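Local coordinates for dTDP-4-dehydrorhamnose reductase (Sulfolobus tokodaii, PDB 2GGS), which binds NADPH and probably reduces dTDP-4-dehydrorhamnose to dTDP-rhamnose, as an RmlD-type member of the Rossmann-fold short-chain dehydrogenase/reductases, at residues N125-Y129 with A242-Y246; I154-K158 with L266-V272; V174-K178 with V237-I241. All blocks are in the same frame, centred on the assembly; numbering follows the deposited sequence.

Overall arrangement
Interactions 1 and 3 adjoin, because 237-241 runs straight on into 242-246. They touch where P245 O lies 3.5 Å from F177 CE2, and their centres are 14 Å apart. Interaction 2 stands apart, about 11 Å from interaction 3 and 12 Å from interaction 1 at the nearest atoms. It is partly buried and reaches NADPH through I154 and K158. Interaction 1 is also partly buried and holds the start of helix 129-141. Interaction 3 is a surface contact on strand 174-177. Their chemistry differs. Interaction 1 turns on an asparagine amide, a water and a packed isoleucine, interaction 2 on a backbone bond and a buried phenylalanine, and interaction 3 on aromatic, apolar and guanidinium contacts.

Interaction 1: N125-Y129 with A242-Y246; sequences NPINY and AKRPY
N128 is the N-cap of helix 129-141 and also ties this helix start to the loop 242-246. The helix carries Y130 and K134, the YxxxK pair of the short-chain dehydrogenase/reductase fold. Both residues bond the cofactor. The N128 amide works at both ends. OD1 caps the backbone N of G131. N128 ND2 donates across the contact to K243 O at 2.8 Å. This bond is nearly straight, 169° at the hydrogen, and it lies in the carbonyl plane and in the amide plane. Bonded at both its O and its N, the buried amide is unlikely to flip. CG sits between the backbone N and the carbonyl carbon (chi1 54°), which lets one amide serve both the helix and the loop. Nearer the backbone, N128 CB packs on A242 CB at 3.8 Å. P245 CD also meets N128 ND2, and the two side chains cross at about a right angle.

I127 packs its CD1 methyl on the loop backbone, 3.6 Å from R244 O and 3.8 Å from P245 CA. R244 turns away from this contact. Its NH1 forms a salt bridge with D71 and also donates to A242 O from above the carbonyl plane. A water completes the join: it donates to I127 O at 2.8 Å and accepts from K243 N at 2.9 Å.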
loop_
_atom_site.group_PDB
_atom_site.type_symbol
_atom_site.label_atom_id
_atom_site.label_comp_id
_atom_site.label_asym_id
_atom_site.label_seq_id
_atom_site.Cartn_x
_atom_site.Cartn_y
_atom_site.Cartn_z
ATOM N N ASN A 125 -16.627 0.143 3.604
ATOM C CA ASN A 125 -17.283 -0.157 4.871
ATOM C C ASN A 125 -16.305 -0.990 5.700
ATOM O O ASN A 125 -16.512 -2.193 5.907
ATOM C CB ASN A 125 -18.610 -0.913 4.656
ATOM C CG ASN A 125 -19.447 -1.013 5.940
ATOM O OD1 ASN A 125 -19.362 -0.169 6.830
ATOM N ND2 ASN A 125 -20.274 -2.039 6.019
ATOM N N PRO A 126 -15.213 -0.359 6.180
ATOM C CA PRO A 126 -14.122 -1.142 6.805
ATOM C C PRO A 126 -14.542 -1.825 8.102
ATOM O O PRO A 126 -15.408 -1.281 8.856
ATOM C CB PRO A 126 -13.023 -0.095 7.104
ATOM C CG PRO A 126 -13.522 1.231 6.588
ATOM C CD PRO A 126 -14.968 1.097 6.156
ATOM N N ILE A 127 -13.941 -2.987 8.371
ATOM C CA ILE A 127 -14.192 -3.732 9.609
ATOM C C ILE A 127 -13.004 -3.781 10.582
ATOM O O ILE A 127 -13.026 -4.512 11.586
ATOM C CB ILE A 127 -14.769 -5.144 9.322
ATOM C CG1 ILE A 127 -13.703 -6.066 8.701
ATOM C CG2 ILE A 127 -16.019 -5.007 8.449
ATOM C CD1 ILE A 127 -14.169 -7.577 8.517
ATOM N N ASN A 128 -11.948 -3.023 10.288
ATOM C CA ASN A 128 -10.862 -2.857 11.237
ATOM C C ASN A 128 -10.400 -1.409 11.216
ATOM O O ASN A 128 -10.699 -0.691 10.236
ATOM C CB ASN A 128 -9.705 -3.845 10.969
ATOM C CG ASN A 128 -9.188 -3.783 9.537
ATOM O OD1 ASN A 128 -8.765 -2.734 9.049
ATOM N ND2 ASN A 128 -9.218 -4.925 8.859
ATOM N N TYR A 129 -9.695 -0.977 12.269
ATOM C CA TYR A 129 -9.298 0.431 12.362
ATOM C C TYR A 129 -8.205 0.835 11.342
ATOM O O TYR A 129 -8.142 1.995 10.932
ATOM C CB TYR A 129 -8.962 0.873 13.806
ATOM C CG TYR A 129 -9.034 2.377 13.836
ATOM C CD1 TYR A 129 -10.276 3.022 13.757
ATOM C CD2 TYR A 129 -7.868 3.156 13.804
ATOM C CE1 TYR A 129 -10.359 4.430 13.691
ATOM C CE2 TYR A 129 -7.953 4.576 13.724
ATOM C CZ TYR A 129 -9.204 5.182 13.685
ATOM O OH TYR A 129 -9.302 6.561 13.563
ATOM N N ALA A 242 -7.279 -7.457 15.262
ATOM C CA ALA A 242 -8.279 -6.920 14.328
ATOM C C ALA A 242 -8.947 -7.999 13.474
ATOM O O ALA A 242 -8.349 -9.036 13.216
ATOM C CB ALA A 242 -7.630 -5.858 13.439
ATOM N N LYS A 243 -10.181 -7.752 13.044
ATOM C CA LYS A 243 -10.868 -8.631 12.096
ATOM C C LYS A 243 -10.360 -8.292 10.704
ATOM O O LYS A 243 -10.178 -7.111 10.405
ATOM C CB LYS A 243 -12.366 -8.421 12.161
ATOM C CG LYS A 243 -13.046 -9.011 13.408
ATOM C CD LYS A 243 -14.265 -8.173 13.886
ATOM C CE LYS A 243 -13.907 -7.062 14.923
ATOM N NZ LYS A 243 -13.122 -7.565 16.108
ATOM N N ARG A 244 -10.071 -9.307 9.889
ATOM C CA ARG A 244 -9.709 -9.084 8.465
ATOM C C ARG A 244 -10.933 -9.305 7.593
ATOM O O ARG A 244 -11.741 -10.176 7.901
ATOM C CB ARG A 244 -8.585 -10.041 8.039
ATOM C CG ARG A 244 -7.152 -9.529 8.246
ATOM C CD ARG A 244 -6.853 -9.150 9.692
ATOM N NE ARG A 244 -5.415 -8.914 9.853
ATOM C CZ ARG A 244 -4.828 -8.760 11.047
ATOM N NH1 ARG A 244 -5.567 -8.801 12.158
ATOM N NH2 ARG A 244 -3.521 -8.552 11.132
ATOM N N PRO A 245 -11.070 -8.533 6.491
ATOM C CA PRO A 245 -12.170 -8.778 5.536
ATOM C C PRO A 245 -12.018 -10.148 4.887
ATOM O O PRO A 245 -10.915 -10.561 4.563
ATOM C CB PRO A 245 -12.020 -7.637 4.500
ATOM C CG PRO A 245 -10.585 -7.184 4.632
ATOM C CD PRO A 245 -10.222 -7.388 6.087
ATOM N N TYR A 246 -13.126 -10.869 4.747
ATOM C CA TYR A 246 -13.089 -12.218 4.143
ATOM C C TYR A 246 -12.536 -12.256 2.713
ATOM O O TYR A 246 -11.617 -13.014 2.432
ATOM C CB TYR A 246 -14.472 -12.857 4.163
ATOM C CG TYR A 246 -14.474 -14.226 3.522
ATOM C CD1 TYR A 246 -13.795 -15.290 4.119
ATOM C CD2 TYR A 246 -15.110 -14.440 2.310
ATOM C CE1 TYR A 246 -13.772 -16.555 3.522
ATOM C CE2 TYR A 246 -15.096 -15.703 1.701
ATOM C CZ TYR A 246 -14.429 -16.748 2.327
ATOM O OH TYR A 246 -14.418 -18.012 1.758
HETATM O O HOH W 1 -11.460 -5.278 13.756
#

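Interaction 2: I154-K158 with L266-V272; sequences IFRNK and LDLDGMV. With NDP (NADPH dihydro-nicotinamide-adenine-dinucleotide phosphate), chain C.
F155 and R156 carry this contact with the C-terminal tail, one by an aromatic ring, the other by an extended cationic chain. The buried F155 ring presents its edge to D267 O, which lies near the ring plane, 3.3 Å from F155 CE2. F155 CG stands between the backbone N and the carbonyl carbon (chi1 68°), which brings the ring's far end to the tail. M271 CG packs 4.0 Å from F155 CD2. L266 CD1 and L268 CD2 are looser neighbours of F155 CZ.

R156 runs extended from CG to NE beside V272. V272 CG2 touches R156 CG at 3.7 Å and lies over the centre of one guanidinium face. R156 NH1 donates in the guanidinium plane to N157 OD1 at 3.1 Å, from above that amide's carbonyl plane; NE forms a salt bridge with E15 of helix 11-20. V272 N donates to R156 O at 2.9 Å. One water bonds both N157 O and V272 O.

K158 NZ hydrogen-bonds O1A of NADPH at 2.8 Å; I154 CD1 lies against O4D of the nicotinamide ribose. The tail thus packs on the loop after strand 147-151, which lines the NADPH pocket of this Rossmann fold.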
loop_
_atom_site.group_PDB
_atom_site.type_symbol
_atom_site.label_atom_id
_atom_site.label_comp_id
_atom_site.label_asym_id
_atom_site.label_seq_id
_atom_site.Cartn_x
_atom_site.Cartn_y
_atom_site.Cartn_z
ATOM N N ILE A 154 0.526 -5.542 -0.600
ATOM C CA ILE A 154 1.868 -5.216 -1.069
ATOM C C ILE A 154 2.895 -6.083 -0.380
ATOM O O ILE A 154 2.940 -6.135 0.859
ATOM C CB ILE A 154 2.267 -3.735 -0.815
ATOM C CG1 ILE A 154 1.278 -2.771 -1.495
ATOM C CG2 ILE A 154 3.685 -3.469 -1.342
ATOM C CD1 ILE A 154 1.605 -1.272 -1.195
ATOM N N PHE A 155 3.758 -6.698 -1.183
ATOM C CA PHE A 155 4.844 -7.511 -0.619
ATOM C C PHE A 155 6.205 -7.256 -1.226
ATOM O O PHE A 155 6.360 -6.988 -2.405
ATOM C CB PHE A 155 4.505 -9.001 -0.635
ATOM C CG PHE A 155 4.428 -9.600 -2.042
ATOM C CD1 PHE A 155 3.201 -9.673 -2.691
ATOM C CD2 PHE A 155 5.565 -10.097 -2.671
ATOM C CE1 PHE A 155 3.099 -10.203 -3.989
ATOM C CE2 PHE A 155 5.478 -10.665 -3.976
ATOM C CZ PHE A 155 4.247 -10.715 -4.628
ATOM N N ARG A 156 7.239 -7.289 -0.371
ATOM C CA ARG A 156 8.600 -7.079 -0.796
ATOM C C ARG A 156 9.423 -7.801 0.269
ATOM O O ARG A 156 9.549 -9.031 0.218
ATOM C CB ARG A 156 8.947 -5.589 -0.884
ATOM C CG ARG A 156 10.327 -5.310 -1.447
ATOM C CD ARG A 156 10.665 -3.826 -1.472
ATOM N NE ARG A 156 12.020 -3.648 -1.945
ATOM C CZ ARG A 156 13.094 -3.755 -1.162
ATOM N NH1 ARG A 156 12.947 -4.005 0.135
ATOM N NH2 ARG A 156 14.316 -3.618 -1.671
ATOM N N ASN A 157 9.913 -7.046 1.249
ATOM C CA ASN A 157 10.625 -7.632 2.393
ATOM C C ASN A 157 9.703 -7.972 3.576
ATOM O O ASN A 157 10.149 -8.547 4.593
ATOM C CB ASN A 157 11.681 -6.621 2.854
ATOM C CG ASN A 157 11.073 -5.248 3.080
ATOM O OD1 ASN A 157 10.636 -4.577 2.150
ATOM N ND2 ASN A 157 11.051 -4.818 4.328
ATOM N N LYS A 158 8.433 -7.588 3.503
ATOM C CA LYS A 158 7.464 -8.110 4.454
ATOM C C LYS A 158 6.152 -8.466 3.722
ATOM O O LYS A 158 6.186 -8.688 2.519
ATOM C CB LYS A 158 7.268 -7.168 5.649
ATOM C CG LYS A 158 6.742 -5.837 5.286
ATOM C CD LYS A 158 6.587 -4.953 6.520
ATOM C CE LYS A 158 6.044 -3.563 6.146
ATOM N NZ LYS A 158 5.896 -2.695 7.405
ATOM N N LEU A 266 0.768 -12.800 -10.538
ATOM C CA LEU A 266 1.525 -13.029 -9.307
ATOM C C LEU A 266 3.037 -12.945 -9.568
ATOM O O LEU A 266 3.567 -13.608 -10.469
ATOM C CB LEU A 266 1.211 -14.373 -8.686
ATOM C CG LEU A 266 1.901 -14.632 -7.329
ATOM C CD1 LEU A 266 1.296 -13.659 -6.276
ATOM C CD2 LEU A 266 1.764 -16.081 -6.883
ATOM N N ASP A 267 3.711 -12.109 -8.789
ATOM C CA ASP A 267 5.111 -11.857 -8.945
ATOM C C ASP A 267 5.947 -12.275 -7.723
ATOM O O ASP A 267 6.472 -11.472 -7.063
ATOM C CB ASP A 267 5.327 -10.385 -9.304
ATOM C CG ASP A 267 6.767 -10.013 -9.472
ATOM O OD1 ASP A 267 7.519 -10.785 -9.995
ATOM O OD2 ASP A 267 7.124 -8.941 -9.054
ATOM N N LEU A 268 6.070 -13.559 -7.467
ATOM C CA LEU A 268 6.911 -13.980 -6.378
ATOM C C LEU A 268 8.389 -13.608 -6.420
ATOM O O LEU A 268 9.018 -13.538 -5.406
ATOM C CB LEU A 268 6.732 -15.448 -6.064
ATOM C CG LEU A 268 5.328 -15.867 -5.674
ATOM C CD1 LEU A 268 5.262 -17.348 -5.489
ATOM C CD2 LEU A 268 4.917 -15.152 -4.428
ATOM N N ASP A 269 8.929 -13.378 -7.590
ATOM C CA ASP A 269 10.270 -12.850 -7.690
ATOM C C ASP A 269 10.433 -11.441 -7.061
ATOM O O ASP A 269 11.505 -10.958 -6.926
ATOM C CB ASP A 269 10.729 -12.799 -9.137
ATOM C CG ASP A 269 11.058 -14.181 -9.734
ATOM O OD1 ASP A 269 11.164 -15.159 -9.041
ATOM O OD2 ASP A 269 11.229 -14.194 -10.932
ATOM N N GLY A 270 9.322 -10.812 -6.722
ATOM C CA GLY A 270 9.327 -9.526 -6.048
ATOM C C GLY A 270 9.549 -9.611 -4.558
ATOM O O GLY A 270 9.594 -8.625 -3.884
ATOM N N MET A 271 9.636 -10.833 -4.073
ATOM C CA MET A 271 9.992 -11.075 -2.658
ATOM C C MET A 271 11.463 -10.733 -2.445
ATOM O O MET A 271 12.324 -11.022 -3.308
ATOM C CB MET A 271 9.758 -12.536 -2.271
ATOM C CG MET A 271 8.314 -12.913 -2.088
ATOM S SD MET A 271 8.185 -14.562 -1.425
ATOM C CE MET A 271 8.331 -15.468 -2.923
ATOM N N VAL A 272 11.753 -10.112 -1.300
ATOM C CA VAL A 272 13.121 -9.735 -0.960
ATOM C C VAL A 272 13.504 -10.485 0.296
ATOM O O VAL A 272 12.865 -10.360 1.353
ATOM C CB VAL A 272 13.304 -8.197 -0.882
ATOM C CG1 VAL A 272 14.687 -7.832 -0.343
ATOM C CG2 VAL A 272 13.111 -7.599 -2.279
HETATM P PA NDP C . 5.492 0.048 4.836
HETATM O O1A NDP C . 5.013 -0.375 6.161
HETATM O O2A NDP C . 6.579 -0.799 4.287
HETATM O O5B NDP C . 5.991 1.547 4.839
HETATM C C5B NDP C . 5.355 2.519 5.650
HETATM C C4B NDP C . 6.068 3.814 5.355
HETATM O O4B NDP C . 5.363 4.852 6.040
HETATM C C3B NDP C . 7.525 3.814 5.787
HETATM O O3B NDP C . 8.282 4.462 4.799
HETATM C C2B NDP C . 7.465 4.670 7.059
HETATM O O2B NDP C . 8.691 5.318 7.215
HETATM C C1B NDP C . 6.361 5.643 6.669
HETATM N N9A NDP C . 5.788 6.296 7.849
HETATM C C8A NDP C . 5.013 5.724 8.813
HETATM N N7A NDP C . 4.716 6.677 9.743
HETATM C C5A NDP C . 5.304 7.822 9.359
HETATM C C6A NDP C . 5.351 9.100 9.930
HETATM N N6A NDP C . 4.800 9.325 11.156
HETATM N N1A NDP C . 6.084 10.048 9.269
HETATM C C2A NDP C . 6.752 9.813 8.073
HETATM N N3A NDP C . 6.713 8.551 7.530
HETATM C C4A NDP C . 6.007 7.593 8.174
HETATM O O3 NDP C . 4.134 0.101 3.951
HETATM P PN NDP C . 3.960 -0.350 2.402
HETATM O O1N NDP C . 5.019 0.110 1.532
HETATM O O2N NDP C . 3.634 -1.789 2.525
HETATM O O5D NDP C . 2.580 0.393 2.080
HETATM C C5D NDP C . 2.557 1.520 1.210
HETATM C C4D NDP C . 1.158 2.113 1.102
HETATM O O4D NDP C . 0.298 1.121 0.591
HETATM C C3D NDP C . 0.553 2.563 2.429
HETATM O O3D NDP C . -0.252 3.659 2.088
HETATM C C2D NDP C . -0.309 1.399 2.851
HETATM O O2D NDP C . -1.339 1.833 3.723
HETATM C C1D NDP C . -0.823 0.950 1.461
HETATM N N1N NDP C . -1.246 -0.455 1.493
HETATM C C2N NDP C . -0.387 -1.368 2.042
HETATM C C3N NDP C . -0.615 -2.733 1.943
HETATM C C7N NDP C . 0.364 -3.678 2.560
HETATM O O7N NDP C . 0.017 -5.040 2.666
HETATM N N7N NDP C . 1.531 -3.223 3.010
HETATM C C4N NDP C . -1.846 -3.259 1.227
HETATM C C5N NDP C . -2.754 -2.181 0.685
HETATM C C6N NDP C . -2.399 -0.835 0.835
HETATM P P2B NDP C . 9.820 4.813 8.321
HETATM O O1X NDP C . 11.044 5.467 7.820
HETATM O O2X NDP C . 9.876 3.322 8.311
HETATM O O3X NDP C . 9.417 5.285 9.741
HETATM O O HOH W 2 12.784 -9.929 4.147
#

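Interaction 3: V174-K178 with V237-I241; sequences VFAFK and VRGWI
The F175 ring and the R238 guanidinium cross obliquely, each offset over a face of the other, with the planes 41° apart. F175 CZ lies over one face of the guanidinium, toward its rim, and R238 NH2 is 3.2 Å from F175 CZ. R238 NE in turn lies over one face of the ring, also toward the rim. The chain of R238 bends at chi2 (-142°), and this carries its end back onto the phenylalanine.

The second pair of flat groups is F177 and W240. W240 CZ3 lies over one face of the F177 ring, 3.6 Å from F177 CD1. The rings are oblique, with planes 52° apart and centroids separated by 5.3 Å. W240 CH2 also touches F177 CB at 3.6 Å. One indole face is covered from within its own segment by V237 CB, which sits over the centre of the ring. R244 makes a cation-pi contact with W240 as well.

F175 and F177 alternate with A176 on strand 174-177, which pairs in parallel with strand 231-234. Both phenylalanines turn toward the loop, while A176 faces F160 of helix 160-169. The loop forms a type II beta turn from V237 to W240, with G239 at the third position, where its backbone angles favour glycine. The turn brings V237 and W240 together against F177.

With an alanine at F175, the R238 guanidinium would probably lose the ring it rests on and be freer to turn. V237 CG2 packs 3.9 Å from F177 CB and 4.1 Å from F175 O.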
loop_
_atom_site.group_PDB
_atom_site.type_symbol
_atom_site.label_atom_id
_atom_site.label_comp_id
_atom_site.label_asym_id
_atom_site.label_seq_id
_atom_site.Cartn_x
_atom_site.Cartn_y
_atom_site.Cartn_z
ATOM N N VAL A 174 2.629 -22.512 9.102
ATOM C CA VAL A 174 1.969 -21.294 8.661
ATOM C C VAL A 174 0.473 -21.437 8.853
ATOM O O VAL A 174 -0.140 -22.398 8.381
ATOM C CB VAL A 174 2.247 -21.001 7.144
ATOM C CG1 VAL A 174 1.274 -19.952 6.623
ATOM C CG2 VAL A 174 3.649 -20.515 6.947
ATOM N N PHE A 175 -0.121 -20.489 9.572
ATOM C CA PHE A 175 -1.567 -20.423 9.707
ATOM C C PHE A 175 -2.162 -19.434 8.708
ATOM O O PHE A 175 -1.974 -18.226 8.817
ATOM C CB PHE A 175 -1.929 -20.096 11.164
ATOM C CG PHE A 175 -1.469 -21.155 12.117
ATOM C CD1 PHE A 175 -2.225 -22.314 12.283
ATOM C CD2 PHE A 175 -0.250 -21.048 12.757
ATOM C CE1 PHE A 175 -1.791 -23.321 13.129
ATOM C CE2 PHE A 175 0.200 -22.054 13.608
ATOM C CZ PHE A 175 -0.571 -23.195 13.785
ATOM N N ALA A 176 -2.833 -19.960 7.694
ATOM C CA ALA A 176 -3.288 -19.129 6.596
ATOM C C ALA A 176 -4.743 -18.796 6.774
ATOM O O ALA A 176 -5.614 -19.662 6.782
ATOM C CB ALA A 176 -3.024 -19.800 5.211
ATOM N N PHE A 177 -5.004 -17.497 6.922
ATOM C CA PHE A 177 -6.355 -16.998 6.999
ATOM C C PHE A 177 -7.210 -17.507 5.839
ATOM O O PHE A 177 -6.816 -17.403 4.676
ATOM C CB PHE A 177 -6.328 -15.460 7.010
ATOM C CG PHE A 177 -7.687 -14.813 7.048
ATOM C CD1 PHE A 177 -8.571 -15.056 8.110
ATOM C CD2 PHE A 177 -8.077 -13.913 6.046
ATOM C CE1 PHE A 177 -9.833 -14.443 8.164
ATOM C CE2 PHE A 177 -9.347 -13.290 6.079
ATOM C CZ PHE A 177 -10.224 -13.545 7.160
ATOM N N LYS A 178 -8.378 -18.052 6.170
ATOM C CA LYS A 178 -9.383 -18.388 5.159
ATOM C C LYS A 178 -10.023 -17.121 4.611
ATOM O O LYS A 178 -10.954 -16.579 5.214
ATOM C CB LYS A 178 -10.460 -19.327 5.726
ATOM C CG LYS A 178 -11.465 -19.864 4.682
ATOM C CD LYS A 178 -12.480 -20.802 5.359
ATOM C CE LYS A 178 -13.704 -21.077 4.534
ATOM N NZ LYS A 178 -14.733 -21.681 5.441
ATOM N N VAL A 237 -7.087 -16.420 12.531
ATOM C CA VAL A 237 -5.705 -16.586 12.928
ATOM C C VAL A 237 -5.620 -16.264 14.423
ATOM O O VAL A 237 -6.189 -15.271 14.888
ATOM C CB VAL A 237 -4.770 -15.669 12.094
ATOM C CG1 VAL A 237 -3.322 -15.795 12.532
ATOM C CG2 VAL A 237 -4.917 -15.978 10.589
ATOM N N ARG A 238 -4.932 -17.117 15.173
ATOM C CA ARG A 238 -4.755 -16.888 16.603
ATOM C C ARG A 238 -3.672 -15.831 16.815
ATOM O O ARG A 238 -2.617 -15.841 16.156
ATOM C CB ARG A 238 -4.427 -18.205 17.331
ATOM C CG ARG A 238 -3.012 -18.737 17.068
ATOM C CD ARG A 238 -2.950 -20.270 16.937
ATOM N NE ARG A 238 -1.569 -20.759 16.892
ATOM C CZ ARG A 238 -1.221 -22.041 16.888
ATOM N NH1 ARG A 238 -2.155 -22.987 16.913
ATOM N NH2 ARG A 238 0.066 -22.382 16.848
ATOM N N GLY A 239 -3.950 -14.901 17.717
ATOM C CA GLY A 239 -3.041 -13.796 17.948
ATOM C C GLY A 239 -3.537 -12.499 17.335
ATOM O O GLY A 239 -3.215 -11.425 17.842
ATOM N N TRP A 240 -4.308 -12.598 16.249
ATOM C CA TRP A 240 -4.881 -11.411 15.597
ATOM C C TRP A 240 -5.810 -10.648 16.540
ATOM O O TRP A 240 -6.660 -11.250 17.215
ATOM C CB TRP A 240 -5.624 -11.795 14.304
ATOM C CG TRP A 240 -4.713 -11.912 13.098
ATOM C CD1 TRP A 240 -3.361 -11.799 13.094
ATOM C CD2 TRP A 240 -5.094 -12.201 11.742
ATOM N NE1 TRP A 240 -2.864 -11.975 11.822
ATOM C CE2 TRP A 240 -3.912 -12.221 10.973
ATOM C CE3 TRP A 240 -6.322 -12.437 11.102
ATOM C CZ2 TRP A 240 -3.914 -12.453 9.583
ATOM C CZ3 TRP A 240 -6.323 -12.672 9.708
ATOM C CH2 TRP A 240 -5.127 -12.679 8.974
ATOM N N ILE A 241 -5.610 -9.333 16.623
ATOM C CA ILE A 241 -6.523 -8.457 17.360
ATOM C C ILE A 241 -7.646 -7.973 16.427
ATOM O O ILE A 241 -8.825 -8.079 16.755
ATOM C CB ILE A 241 -5.788 -7.258 18.045
ATOM C CG1 ILE A 241 -4.852 -7.745 19.160
ATOM C CG2 ILE A 241 -6.784 -6.268 18.637
ATOM C CD1 ILE A 241 -3.384 -7.650 18.834
#